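Local atomic coordinates of glucose-1-phosphate uridylyltransferase (Sphingomonas elodea, PDB entry 2UX8), a protein that probably catalyses the reaction of alpha-D-glucose 1-phosphate with UTP to give UDP-glucose and diphosphate, and is seen here with glucose 1-phosphate bound. Residues Arg15-Pro20 and Ala58-Met63; Leu47-Val52 and Asp76-Ala81. All blocks are in the same frame, centred on the assembly; numbering follows the deposited sequence.

Interaction 1: Arg15-Pro20 and Ala58-Met63; sequences RKAVFP and AGIEQM
Phe19 and Met63 meet obliquely on the face of two parallel strands that carries Ala17 and Met63, the sulfur lying at the edge of the ring. Met63 SD stands 4.8 Å from the centroid of the Phe19 ring and 75° off its normal, a Met-aromatic contact, while Met63 CE closes on Phe19 CZ at 3.5 Å. The methionine chain bends at both chi2 and chi3, which folds its methyl back against the ring; an unbranched, flexible side chain suits this place. On the same side Ala17 offers just a methyl, and Ile60 CD1 rests on Ala17 CB at 3.5 Å, a small residue letting the branched one come close to the strand.

Lys16 and Gln62 occupy the other face, side by side and pointing the same way, with Lys16 CG 3.6 Å from Gln62 CB. The lysine chain runs extended beyond CG and carries NZ to Glu133, in a salt bridge, and to the carbonyl of Ile129, whereas Gln62 bends at chi2 and gives its amide to Gly106 O. Arg15 NH2 also reaches Glu133, so one carboxylate probably balances both cations. A methionine in place of Lys16 would probably leave Glu133 with one cation fewer and the Ile129 carbonyl without this donor.

Beside them Arg15 and Glu61 touch through their aliphatic parts, guanidinium and carboxylate planes 70° apart and the charged ends not in contact. The backbones are joined by Ala17 N to Gln62 O, 3.1 Å and nearly straight at 166°. Gly59, with positive phi, ends the preceding helix in a Schellman motif and turns the chain into its strand. Strand, helix 47-57 and parallel neighbouring strand make a beta-alpha-beta crossover, as expected of the Rossmann-like nucleotide-binding core of GT-A nucleotidyltransferases.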
loop_
_atom_site.group_PDB
_atom_site.type_symbol
_atom_site.label_atom_id
_atom_site.label_comp_id
_atom_site.label_asym_id
_atom_site.label_seq_id
_atom_site.Cartn_x
_atom_site.Cartn_y
_atom_site.Cartn_z
ATOM N N ARG C 15 1.174 22.728 20.915
ATOM C CA ARG C 15 1.845 22.603 19.651
ATOM C C ARG C 15 1.298 21.297 19.095
ATOM O O ARG C 15 1.887 20.713 18.194
ATOM C CB ARG C 15 3.355 22.501 19.896
ATOM C CG ARG C 15 3.714 21.793 21.207
ATOM C CD ARG C 15 5.120 21.192 21.183
ATOM N NE ARG C 15 5.270 20.099 22.149
ATOM C CZ ARG C 15 6.229 19.178 22.097
ATOM N NH1 ARG C 15 7.131 19.214 21.125
ATOM N NH2 ARG C 15 6.281 18.209 23.006
ATOM N N LYS C 16 0.161 20.841 19.624
ATOM C CA LYS C 16 -0.365 19.566 19.158
ATOM C C LYS C 16 -1.850 19.427 18.904
ATOM O O LYS C 16 -2.689 19.934 19.645
ATOM C CB LYS C 16 0.082 18.450 20.104
ATOM C CG LYS C 16 1.585 18.324 20.214
ATOM C CD LYS C 16 2.003 17.220 21.164
ATOM C CE LYS C 16 3.518 17.076 21.165
ATOM N NZ LYS C 16 4.017 16.463 22.420
ATOM N N ALA C 17 -2.147 18.703 17.834
ATOM C CA ALA C 17 -3.511 18.434 17.412
ATOM C C ALA C 17 -3.657 16.959 17.047
ATOM O O ALA C 17 -2.756 16.354 16.452
ATOM C CB ALA C 17 -3.865 19.300 16.220
ATOM N N VAL C 18 -4.796 16.380 17.413
ATOM C CA VAL C 18 -5.070 14.980 17.128
ATOM C C VAL C 18 -6.187 14.877 16.112
ATOM O O VAL C 18 -7.238 15.486 16.279
ATOM C CB VAL C 18 -5.478 14.225 18.398
ATOM C CG1 VAL C 18 -5.887 12.801 18.057
ATOM C CG2 VAL C 18 -4.326 14.225 19.373
ATOM N N PHE C 19 -5.956 14.102 15.055
ATOM C CA PHE C 19 -6.953 13.941 13.996
ATOM C C PHE C 19 -7.454 12.516 13.899
ATOM O O PHE C 19 -6.731 11.638 13.444
ATOM C CB PHE C 19 -6.366 14.324 12.640
ATOM C CG PHE C 19 -5.786 15.709 12.585
ATOM C CD1 PHE C 19 -4.593 16.012 13.233
ATOM C CD2 PHE C 19 -6.420 16.705 11.861
ATOM C CE1 PHE C 19 -4.042 17.288 13.148
ATOM C CE2 PHE C 19 -5.878 17.985 11.771
ATOM C CZ PHE C 19 -4.689 18.278 12.412
ATOM N N PRO C 20 -8.696 12.260 14.333
ATOM C CA PRO C 20 -9.240 10.895 14.259
ATOM C C PRO C 20 -9.568 10.611 12.798
ATOM O O PRO C 20 -10.525 11.150 12.270
ATOM C CB PRO C 20 -10.511 10.968 15.121
ATOM C CG PRO C 20 -10.262 12.147 16.038
ATOM C CD PRO C 20 -9.588 13.142 15.106
ATOM N N ALA C 58 -3.703 28.031 13.381
ATOM C CA ALA C 58 -3.910 28.198 14.807
ATOM C C ALA C 58 -2.610 28.068 15.607
ATOM O O ALA C 58 -2.618 28.091 16.840
ATOM C CB ALA C 58 -4.938 27.194 15.293
ATOM N N GLY C 59 -1.493 27.928 14.907
ATOM C CA GLY C 59 -0.214 27.833 15.590
ATOM C C GLY C 59 0.225 26.464 16.066
ATOM O O GLY C 59 1.201 26.336 16.809
ATOM N N ILE C 60 -0.491 25.433 15.647
ATOM C CA ILE C 60 -0.149 24.078 16.032
ATOM C C ILE C 60 1.022 23.576 15.188
ATOM O O ILE C 60 1.070 23.810 13.984
ATOM C CB ILE C 60 -1.388 23.182 15.885
ATOM C CG1 ILE C 60 -2.346 23.537 17.016
ATOM C CG2 ILE C 60 -1.015 21.699 15.891
ATOM C CD1 ILE C 60 -3.582 22.742 17.014
ATOM N N GLU C 61 1.981 22.902 15.815
ATOM C CA GLU C 61 3.128 22.415 15.061
ATOM C C GLU C 61 3.374 20.915 15.074
ATOM O O GLU C 61 4.408 20.456 14.611
ATOM C CB GLU C 61 4.400 23.132 15.505
ATOM C CG GLU C 61 4.699 23.006 16.970
ATOM C CD GLU C 61 5.895 23.832 17.389
ATOM O OE1 GLU C 61 6.002 24.995 16.961
ATOM O OE2 GLU C 61 6.727 23.327 18.160
ATOM N N GLN C 62 2.432 20.144 15.589
ATOM C CA GLN C 62 2.591 18.697 15.620
ATOM C C GLN C 62 1.238 18.031 15.380
ATOM O O GLN C 62 0.375 17.999 16.260
ATOM C CB GLN C 62 3.191 18.254 16.967
ATOM C CG GLN C 62 3.225 16.738 17.212
ATOM C CD GLN C 62 4.312 16.018 16.435
ATOM O OE1 GLN C 62 5.502 16.214 16.685
ATOM N NE2 GLN C 62 3.907 15.177 15.489
ATOM N N MET C 63 1.049 17.524 14.166
ATOM C CA MET C 63 -0.185 16.836 13.808
ATOM C C MET C 63 -0.010 15.358 14.118
ATOM O O MET C 63 0.987 14.750 13.719
ATOM C CB MET C 63 -0.464 16.968 12.318
ATOM C CG MET C 63 -0.200 18.328 11.784
ATOM S SD MET C 63 -1.179 19.524 12.663
ATOM C CE MET C 63 -1.981 20.257 11.355
#

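Interaction 2: Leu47-Val52 and Asp76-Ala81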
loop_
_atom_site.group_PDB
_atom_site.type_symbol
_atom_site.label_atom_id
_atom_site.label_comp_id
_atom_site.label_asym_id
_atom_site.label_seq_id
_atom_site.Cartn_x
_atom_site.Cartn_y
_atom_site.Cartn_z
ATOM N N LEU C 47 -10.659 16.690 2.664
ATOM C CA LEU C 47 -11.091 17.114 3.993
ATOM C C LEU C 47 -9.970 17.279 5.028
ATOM O O LEU C 47 -9.943 18.287 5.725
ATOM C CB LEU C 47 -12.147 16.140 4.518
ATOM C CG LEU C 47 -13.477 16.187 3.764
ATOM C CD1 LEU C 47 -14.318 14.981 4.112
ATOM C CD2 LEU C 47 -14.203 17.475 4.113
ATOM N N ILE C 48 -9.050 16.318 5.150
ATOM C CA ILE C 48 -7.966 16.476 6.133
ATOM C C ILE C 48 -7.066 17.650 5.818
ATOM O O ILE C 48 -6.520 18.270 6.736
ATOM C CB ILE C 48 -7.008 15.283 6.215
ATOM C CG1 ILE C 48 -7.313 14.311 5.099
ATOM C CG2 ILE C 48 -7.025 14.676 7.606
ATOM C CD1 ILE C 48 -6.064 13.811 4.446
ATOM N N GLN C 49 -6.875 17.929 4.527
ATOM C CA GLN C 49 -6.030 19.045 4.134
ATOM C C GLN C 49 -6.596 20.311 4.780
ATOM O O GLN C 49 -5.865 21.045 5.454
ATOM C CB GLN C 49 -5.987 19.186 2.616
ATOM C CG GLN C 49 -5.023 20.246 2.139
ATOM C CD GLN C 49 -3.619 19.993 2.615
ATOM O OE1 GLN C 49 -2.968 19.053 2.171
ATOM N NE2 GLN C 49 -3.140 20.829 3.532
ATOM N N TYR C 50 -7.896 20.549 4.610
ATOM C CA TYR C 50 -8.519 21.726 5.207
ATOM C C TYR C 50 -8.291 21.750 6.704
ATOM O O TYR C 50 -7.947 22.786 7.280
ATOM C CB TYR C 50 -10.019 21.748 4.953
ATOM C CG TYR C 50 -10.383 22.166 3.556
ATOM C CD1 TYR C 50 -10.658 21.211 2.578
ATOM C CD2 TYR C 50 -10.432 23.519 3.198
ATOM C CE1 TYR C 50 -10.971 21.581 1.280
ATOM C CE2 TYR C 50 -10.747 23.901 1.895
ATOM C CZ TYR C 50 -11.014 22.917 0.942
ATOM O OH TYR C 50 -11.326 23.242 -0.356
ATOM N N ALA C 51 -8.480 20.593 7.323
ATOM C CA ALA C 51 -8.320 20.447 8.752
ATOM C C ALA C 51 -6.911 20.761 9.254
ATOM O O ALA C 51 -6.758 21.428 10.287
ATOM C CB ALA C 51 -8.724 19.048 9.163
ATOM N N VAL C 52 -5.880 20.291 8.551
ATOM C CA VAL C 52 -4.528 20.575 9.015
ATOM C C VAL C 52 -4.150 22.025 8.705
ATOM O O VAL C 52 -3.367 22.627 9.424
ATOM C CB VAL C 52 -3.474 19.596 8.419
ATOM C CG1 VAL C 52 -3.908 18.179 8.662
ATOM C CG2 VAL C 52 -3.293 19.826 6.956
ATOM N N ASP C 76 0.590 9.331 2.278
ATOM C CA ASP C 76 1.302 9.777 1.098
ATOM C C ASP C 76 1.003 11.223 0.760
ATOM O O ASP C 76 1.874 11.956 0.285
ATOM C CB ASP C 76 0.950 8.888 -0.084
ATOM C CG ASP C 76 1.372 7.457 0.133
ATOM O OD1 ASP C 76 2.419 7.249 0.774
ATOM O OD2 ASP C 76 0.674 6.542 -0.342
ATOM N N HIS C 77 -0.233 11.630 1.017
ATOM C CA HIS C 77 -0.645 12.987 0.730
ATOM C C HIS C 77 0.228 14.036 1.420
ATOM O O HIS C 77 0.442 15.114 0.874
ATOM C CB HIS C 77 -2.098 13.194 1.146
ATOM C CG HIS C 77 -2.600 14.574 0.875
ATOM N ND1 HIS C 77 -3.054 14.969 -0.366
ATOM C CD2 HIS C 77 -2.655 15.672 1.665
ATOM C CE1 HIS C 77 -3.368 16.252 -0.328
ATOM N NE2 HIS C 77 -3.134 16.702 0.891
ATOM N N PHE C 78 0.730 13.721 2.611
ATOM C CA PHE C 78 1.542 14.679 3.346
ATOM C C PHE C 78 3.031 14.412 3.286
ATOM O O PHE C 78 3.779 14.798 4.178
ATOM C CB PHE C 78 1.092 14.752 4.806
ATOM C CG PHE C 78 -0.293 15.300 4.985
ATOM C CD1 PHE C 78 -1.395 14.456 5.010
ATOM C CD2 PHE C 78 -0.500 16.672 5.098
ATOM C CE1 PHE C 78 -2.694 14.969 5.143
ATOM C CE2 PHE C 78 -1.786 17.196 5.229
ATOM C CZ PHE C 78 -2.888 16.341 5.252
ATOM N N ASP C 79 3.466 13.757 2.223
ATOM C CA ASP C 79 4.877 13.463 2.055
ATOM C C ASP C 79 5.245 13.993 0.668
ATOM O O ASP C 79 4.390 14.497 -0.056
ATOM C CB ASP C 79 5.086 11.943 2.151
ATOM C CG ASP C 79 6.529 11.560 2.438
ATOM O OD1 ASP C 79 7.364 12.462 2.662
ATOM O OD2 ASP C 79 6.827 10.348 2.447
ATOM N N ILE C 80 6.508 13.900 0.295
ATOM C CA ILE C 80 6.910 14.361 -1.020
ATOM C C ILE C 80 6.401 13.387 -2.078
ATOM O O ILE C 80 6.591 12.176 -1.964
ATOM C CB ILE C 80 8.427 14.459 -1.106
ATOM C CG1 ILE C 80 8.911 15.504 -0.100
ATOM C CG2 ILE C 80 8.847 14.778 -2.524
ATOM C CD1 ILE C 80 10.403 15.650 -0.029
ATOM N N ALA C 81 5.727 13.920 -3.090
ATOM C CA ALA C 81 5.205 13.111 -4.182
ATOM C C ALA C 81 6.304 13.164 -5.233
ATOM O O ALA C 81 6.225 13.903 -6.220
ATOM C CB ALA C 81 3.925 13.720 -4.709
#
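Gln49 OE1 accepts a hydrogen bond from His77 NE2 at 2.7 Å, the one hydrogen bond between the helix residues Leu47-Val52 and the segment Asp76-Ala81. The donor lies in the carbonyl plane on a lone pair of OE1, and the oxygen lies close to the imidazole plane, 8° out of it, so the bond uses the ring's edge even though amide and ring planes are 48° apart. Gln49 has CG anti to the backbone N (chi1 -175°) and a bend at chi2, which together bring the amide across to the histidine. The other end of that amide is occupied too: NE2 donates to Asp53 OD1 and to Gly100 O, fixing which way round the group sits. Glutamine suits a buried spot that needs an acceptor on one side and a donor on the other.

Next to this polar pair Phe78 fills the space between the two segments. His77 CD2 sits over the centre of one ring face, 3.5 Å above the plane, whereas Ile48 CD1 comes to the ring's edge, 3.6 Å from CE1. Val52 and Phe78 come at each other from opposite directions, Val52 CG2 lying 3.5 Å from Phe78 CE2, oblique to the ring. Ile48 and Val52, a turn apart on the helix, thus give the ring's rim apolar neighbours.

The ring continues onto Ile108 and Tyr110 of strand 108-112 and meets Phe65 of strand 62-67 edge-to-face. Ile48 and Val52 pack on strand 16-21, so helix 47-57 and the end of helix 72-77 lie next to each other on one side of the parallel strands 16-21, 62-67 and 108-112 of the mixed sheet.

Both contacts are largely buried and belong to adjacent layers of the fold: interaction 1 pairs two parallel strands within the sheet, and interaction 2 joins helix 47-57 to the end of helix 72-77 and the loop after it. Helix 47-57 connects the two strands of interaction 1, and the contacts touch directly where Val52 meets Phe19 and Met63, making one continuous apolar core. Their chemistry differs with place. Interaction 1 relies on a backbone bond between strands and sends Arg15 and Lys16 to Glu133, while interaction 2 uses a side-chain bond from an imidazole to an amide oxygen beside an aromatic ring. Each reaches a second subunit: a long, weak ion pair of Arg15 with its Asp128, and firm salt bridges of Asp76 and Asp79 with its Arg112.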